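Local coordinates for ribonuclease P protein component 3 (Thermococcus kodakarensis KOD1, PDB 3WYZ) that probably serves as a protein subunit of ribonuclease P, the RNA-protein complex that matures tRNAs by cleaving the 5' ends of their precursors, at residues Leu69-Lys73 with Pro74-Arg78; Phe139-Ser142 with Pro143-Asn146. One frame throughout, in Å; residues are numbered along the deposited sequence.

Interaction 1 of 2, residues Leu69-Lys73 with Pro74-Arg78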
loop_
_atom_site.group_PDB
_atom_site.type_symbol
_atom_site.label_atom_id
_atom_site.label_comp_id
_atom_site.label_asym_id
_atom_site.label_seq_id
_atom_site.Cartn_x
_atom_site.Cartn_y
_atom_site.Cartn_z
ATOM N N LEU A 69 0.437 -0.943 -9.726
ATOM C CA LEU A 69 -0.364 -0.982 -10.941
ATOM C C LEU A 69 -1.603 -0.111 -10.790
ATOM O O LEU A 69 -2.418 -0.330 -9.891
ATOM C CB LEU A 69 -0.795 -2.416 -11.262
ATOM C CG LEU A 69 0.297 -3.475 -11.399
ATOM C CD1 LEU A 69 -0.332 -4.800 -11.814
ATOM C CD2 LEU A 69 1.378 -3.049 -12.388
ATOM N N VAL A 70 -1.733 0.880 -11.668
ATOM C CA VAL A 70 -2.961 1.661 -11.774
ATOM C C VAL A 70 -3.566 1.391 -13.157
ATOM O O VAL A 70 -2.930 1.621 -14.186
ATOM C CB VAL A 70 -2.719 3.167 -11.512
ATOM C CG1 VAL A 70 -1.858 3.362 -10.269
ATOM C CG2 VAL A 70 -2.062 3.855 -12.693
ATOM N N THR A 71 -4.783 0.856 -13.170
ATOM C CA THR A 71 -5.435 0.447 -14.411
ATOM C C THR A 71 -6.921 0.169 -14.192
ATOM O O THR A 71 -7.378 0.029 -13.056
ATOM C CB THR A 71 -4.764 -0.810 -15.018
ATOM O OG1 THR A 71 -5.431 -1.178 -16.230
ATOM C CG2 THR A 71 -4.808 -1.989 -14.052
ATOM N N ARG A 72 -7.665 0.104 -15.293
ATOM C CA ARG A 72 -9.088 -0.224 -15.260
ATOM C C ARG A 72 -9.358 -1.504 -16.050
ATOM O O ARG A 72 -10.405 -1.642 -16.683
ATOM C CB ARG A 72 -9.919 0.937 -15.824
ATOM C CG ARG A 72 -9.806 2.244 -15.049
ATOM C CD ARG A 72 -10.198 2.073 -13.586
ATOM N NE ARG A 72 -10.727 3.305 -13.004
ATOM C CZ ARG A 72 -11.977 3.740 -13.148
ATOM N NH1 ARG A 72 -12.864 3.055 -13.868
ATOM N NH2 ARG A 72 -12.346 4.876 -12.568
ATOM N N LYS A 73 -8.412 -2.439 -16.005
ATOM C CA LYS A 73 -8.544 -3.712 -16.708
ATOM C C LYS A 73 -8.074 -4.851 -15.809
ATOM O O LYS A 73 -6.871 -5.063 -15.662
ATOM C CB LYS A 73 -7.743 -3.687 -18.010
ATOM C CG LYS A 73 -8.297 -2.720 -19.045
ATOM C CD LYS A 73 -7.410 -2.628 -20.274
ATOM C CE LYS A 73 -7.910 -1.550 -21.222
ATOM N NZ LYS A 73 -7.135 -1.511 -22.492
ATOM N N PRO A 74 -9.023 -5.582 -15.191
ATOM C CA PRO A 74 -8.731 -6.715 -14.308
ATOM C C PRO A 74 -7.753 -7.750 -14.876
ATOM O O PRO A 74 -6.926 -8.288 -14.136
ATOM C CB PRO A 74 -10.110 -7.342 -14.104
ATOM C CG PRO A 74 -11.039 -6.185 -14.160
ATOM C CD PRO A 74 -10.465 -5.266 -15.201
ATOM N N SER A 75 -7.847 -8.019 -16.175
ATOM C CA SER A 75 -6.993 -9.016 -16.832
ATOM C C SER A 75 -5.491 -8.720 -16.716
ATOM O O SER A 75 -4.672 -9.636 -16.762
ATOM C CB SER A 75 -7.381 -9.151 -18.313
ATOM O OG SER A 75 -7.408 -7.887 -18.958
ATOM N N LEU A 76 -5.139 -7.446 -16.571
ATOM C CA LEU A 76 -3.735 -7.037 -16.434
ATOM C C LEU A 76 -3.134 -7.427 -15.078
ATOM O O LEU A 76 -1.943 -7.724 -14.994
ATOM C CB LEU A 76 -3.587 -5.527 -16.649
ATOM C CG LEU A 76 -3.599 -5.021 -18.099
ATOM C CD1 LEU A 76 -4.747 -5.580 -18.929
ATOM C CD2 LEU A 76 -3.651 -3.506 -18.098
ATOM N N ILE A 77 -3.959 -7.427 -14.031
ATOM C CA ILE A 77 -3.516 -7.808 -12.688
ATOM C C ILE A 77 -3.089 -9.273 -12.682
ATOM O O ILE A 77 -2.053 -9.614 -12.107
ATOM C CB ILE A 77 -4.609 -7.566 -11.608
ATOM C CG1 ILE A 77 -4.695 -6.083 -11.220
ATOM C CG2 ILE A 77 -4.314 -8.361 -10.337
ATOM C CD1 ILE A 77 -5.186 -5.156 -12.309
ATOM N N ARG A 78 -3.889 -10.129 -13.317
ATOM C CA ARG A 78 -3.567 -11.556 -13.427
ATOM C C ARG A 78 -2.328 -11.776 -14.289
ATOM O O ARG A 78 -1.474 -12.599 -13.965
ATOM C CB ARG A 78 -4.741 -12.339 -14.025
ATOM C CG ARG A 78 -4.688 -13.833 -13.740
ATOM C CD ARG A 78 -5.687 -14.621 -14.575
ATOM N NE ARG A 78 -7.071 -14.170 -14.390
ATOM C CZ ARG A 78 -7.738 -13.349 -15.206
ATOM N NH1 ARG A 78 -7.176 -12.848 -16.306
ATOM N NH2 ARG A 78 -8.995 -13.022 -14.918
#
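Leu76, near the start of its helix, reaches back over the chain that leads into it, toward Lys73 and Thr71, and its side chain is the one to follow. Leu76 CB lies 3.5 Å from the carbonyl O of Lys73, the same oxygen that the backbone N of Leu76 holds. CG keeps beside the backbone N (chi1 -78°), and from there the two methyls part. Leu76 CD1 rests on the start of the lysine chain, 3.7 Å from Lys73 CB, with Lys73 CD a little farther along. Leu76 CD2 turns mainly to the threonine, 3.5 Å from Thr71 OG1; this is a methyl against a hydroxyl oxygen, a van der Waals contact. The other branch of Thr71 takes the next helix residue: Thr71 CG2 meets Ile77 CD1 at 3.6 Å. The threonine rotamer (chi1 180°) sets CG2 between the backbone N and the carbonyl carbon, pointing it at that isoleucine methyl, while OG1 lies beside the carbonyl carbon. Leu69 CD1 approaches Ile77 CA at 4.5 Å, a looser contact.

The polar part is spare. Leu76 N donates to Lys73 O over 3.1 Å, the hydrogen lying fairly straight but the donor standing 45° above the carbonyl plane, not on a lone pair. Thr71 OG1 accepts a weak bond from Lys73 N and has a firmer partner in Leu42 O. The extended lysine chain carries NZ to a salt bridge with Asp44. The segments thus form the strand-to-helix turn of the unit made by strand 65-70, helix 74-83 and strand 88-92. One backbone bond closes the turn, methyls of Leu76 and Ile77 pack against Thr71 and Lys73, and the polar groups of Thr71 and Lys73 tie it to residues 42 and 44, beyond the neighbouring strand.

Interaction 2 of 2, residues Phe139-Ser142 with Pro143-Asn146; sequences FSLS and PLLN
Two apolar contacts run from Leu141 to the turn that follows it. Leu141 CD1 touches Leu144 CD1 at 3.9 Å, the two side chains crossing at about a right angle, while Leu141 CG takes the CD2 methyl of Leu145 at 3.6 Å. CG of Leu141 stands trans to its backbone N (chi1 175°), which swings a side chain that leaves the backbone away from the turn back across it. Beyond the pair, Leu191 and Leu194 of helix 188-198 pack on Leu141, and Leu144 also meets helix 149-168.

Proline contacts make a second group. Ser140 OG lies against the CD-CG side of Pro143, 3.2 Å from Pro143 CD, and its hydrogen-bond partner is the hydroxyl of Ser112. At the junction itself Ser142 CB and Pro143 CD are also close, but the peptide link between the two residues largely dictates that spacing.

The hydrogen bonds between the two segments are backbone ones, each spanning three residues. Leu144 N gives to Leu141 O at 3.1 Å, and Leu145 N to Ser142 O at 3.3 Å. Both are well bent, with angles near 135° at the hydrogen, and in both the donor stands far out of the carbonyl plane, by 59° in the second. Asn146 ND2 comes near Ser142 O as well, but at an angle too poor for a bond. Ser142 OG has a weak hydrogen bond to Glu184 and lies beside a bound glycerol, which probably came from the crystallisation liquor.

Bent i+3 to i bonds, with a weak third from Asn146 N to Pro143 O, mark a short, weakly bonded helical turn. It is set one residue after strand 136-140, where the chain leaves the carboxyl end of a parallel strand, as in the strand-to-helix loops of TIM-barrel-like proteins.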
loop_
_atom_site.group_PDB
_atom_site.type_symbol
_atom_site.label_atom_id
_atom_site.label_comp_id
_atom_site.label_asym_id
_atom_site.label_seq_id
_atom_site.Cartn_x
_atom_site.Cartn_y
_atom_site.Cartn_z
ATOM N N PHE A 139 -2.982 1.441 4.007
ATOM C CA PHE A 139 -3.598 2.687 4.447
ATOM C C PHE A 139 -2.675 3.855 4.142
ATOM O O PHE A 139 -1.776 4.164 4.931
ATOM C CB PHE A 139 -3.896 2.641 5.951
ATOM C CG PHE A 139 -4.997 1.698 6.316
ATOM C CD1 PHE A 139 -4.725 0.376 6.583
ATOM C CD2 PHE A 139 -6.305 2.139 6.391
ATOM C CE1 PHE A 139 -5.739 -0.499 6.920
ATOM C CE2 PHE A 139 -7.328 1.273 6.724
ATOM C CZ PHE A 139 -7.045 -0.048 6.990
ATOM N N SER A 140 -2.902 4.499 2.994
ATOM C CA SER A 140 -2.054 5.597 2.535
ATOM C C SER A 140 -2.443 6.895 3.229
ATOM O O SER A 140 -3.617 7.210 3.350
ATOM C CB SER A 140 -2.158 5.766 1.015
ATOM O OG SER A 140 -3.432 6.277 0.642
ATOM N N LEU A 141 -1.444 7.647 3.674
ATOM C CA LEU A 141 -1.657 8.975 4.239
ATOM C C LEU A 141 -1.793 10.053 3.149
ATOM O O LEU A 141 -2.327 11.127 3.410
ATOM C CB LEU A 141 -0.506 9.314 5.187
ATOM C CG LEU A 141 -0.439 10.699 5.830
ATOM C CD1 LEU A 141 -1.703 11.063 6.601
ATOM C CD2 LEU A 141 0.774 10.772 6.740
ATOM N N SER A 142 -1.327 9.750 1.934
ATOM C CA SER A 142 -1.237 10.727 0.839
ATOM C C SER A 142 -2.521 11.525 0.556
ATOM O O SER A 142 -2.459 12.746 0.438
ATOM C CB SER A 142 -0.774 10.044 -0.458
ATOM O OG SER A 142 -0.258 10.998 -1.358
ATOM N N PRO A 143 -3.681 10.847 0.435
ATOM C CA PRO A 143 -4.924 11.575 0.135
ATOM C C PRO A 143 -5.312 12.632 1.181
ATOM O O PRO A 143 -5.911 13.641 0.829
ATOM C CB PRO A 143 -5.984 10.462 0.086
ATOM C CG PRO A 143 -5.223 9.202 -0.141
ATOM C CD PRO A 143 -3.918 9.396 0.563
ATOM N N LEU A 144 -4.963 12.401 2.444
ATOM C CA LEU A 144 -5.315 13.322 3.526
ATOM C C LEU A 144 -4.567 14.652 3.473
ATOM O O LEU A 144 -5.095 15.667 3.924
ATOM C CB LEU A 144 -5.091 12.666 4.887
ATOM C CG LEU A 144 -6.070 11.562 5.268
ATOM C CD1 LEU A 144 -5.586 10.858 6.524
ATOM C CD2 LEU A 144 -7.467 12.128 5.483
ATOM N N LEU A 145 -3.349 14.648 2.934
ATOM C CA LEU A 145 -2.569 15.880 2.789
ATOM C C LEU A 145 -3.149 16.781 1.710
ATOM O O LEU A 145 -3.068 18.003 1.815
ATOM C CB LEU A 145 -1.103 15.587 2.453
ATOM C CG LEU A 145 -0.183 14.987 3.527
ATOM C CD1 LEU A 145 -0.472 15.531 4.917
ATOM C CD2 LEU A 145 -0.274 13.476 3.547
ATOM N N ASN A 146 -3.740 16.173 0.684
ATOM C CA ASN A 146 -4.241 16.903 -0.475
ATOM C C ASN A 146 -5.751 17.113 -0.408
ATOM O O ASN A 146 -6.458 16.889 -1.396
ATOM C CB ASN A 146 -3.869 16.143 -1.757
ATOM C CG ASN A 146 -2.411 15.712 -1.779
ATOM O OD1 ASN A 146 -1.538 16.411 -1.262
ATOM N ND2 ASN A 146 -2.142 14.556 -2.377
#

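Overall arrangement
Interactions 1 and 2 both sit where a strand of the same parallel sheet ends and the chain turns into helix, yet they lie on different strands, 65-70 and 136-140, with centres 23 Å apart and nearest atoms about 11 Å apart. Both are partly buried. In 69-78 the turn leads straight into helix 74-83, and its polar side chains find their firmer partners in a neighbouring loop, outside the two segments, where Lys73 pairs with Asp44. In 139-146 the turn is a short helix of its own, followed by the long helix 149-168; leucine packing and serine hydroxyls do more there, and charge less. Interaction 2 lies nearer the centre of the chain than interaction 1.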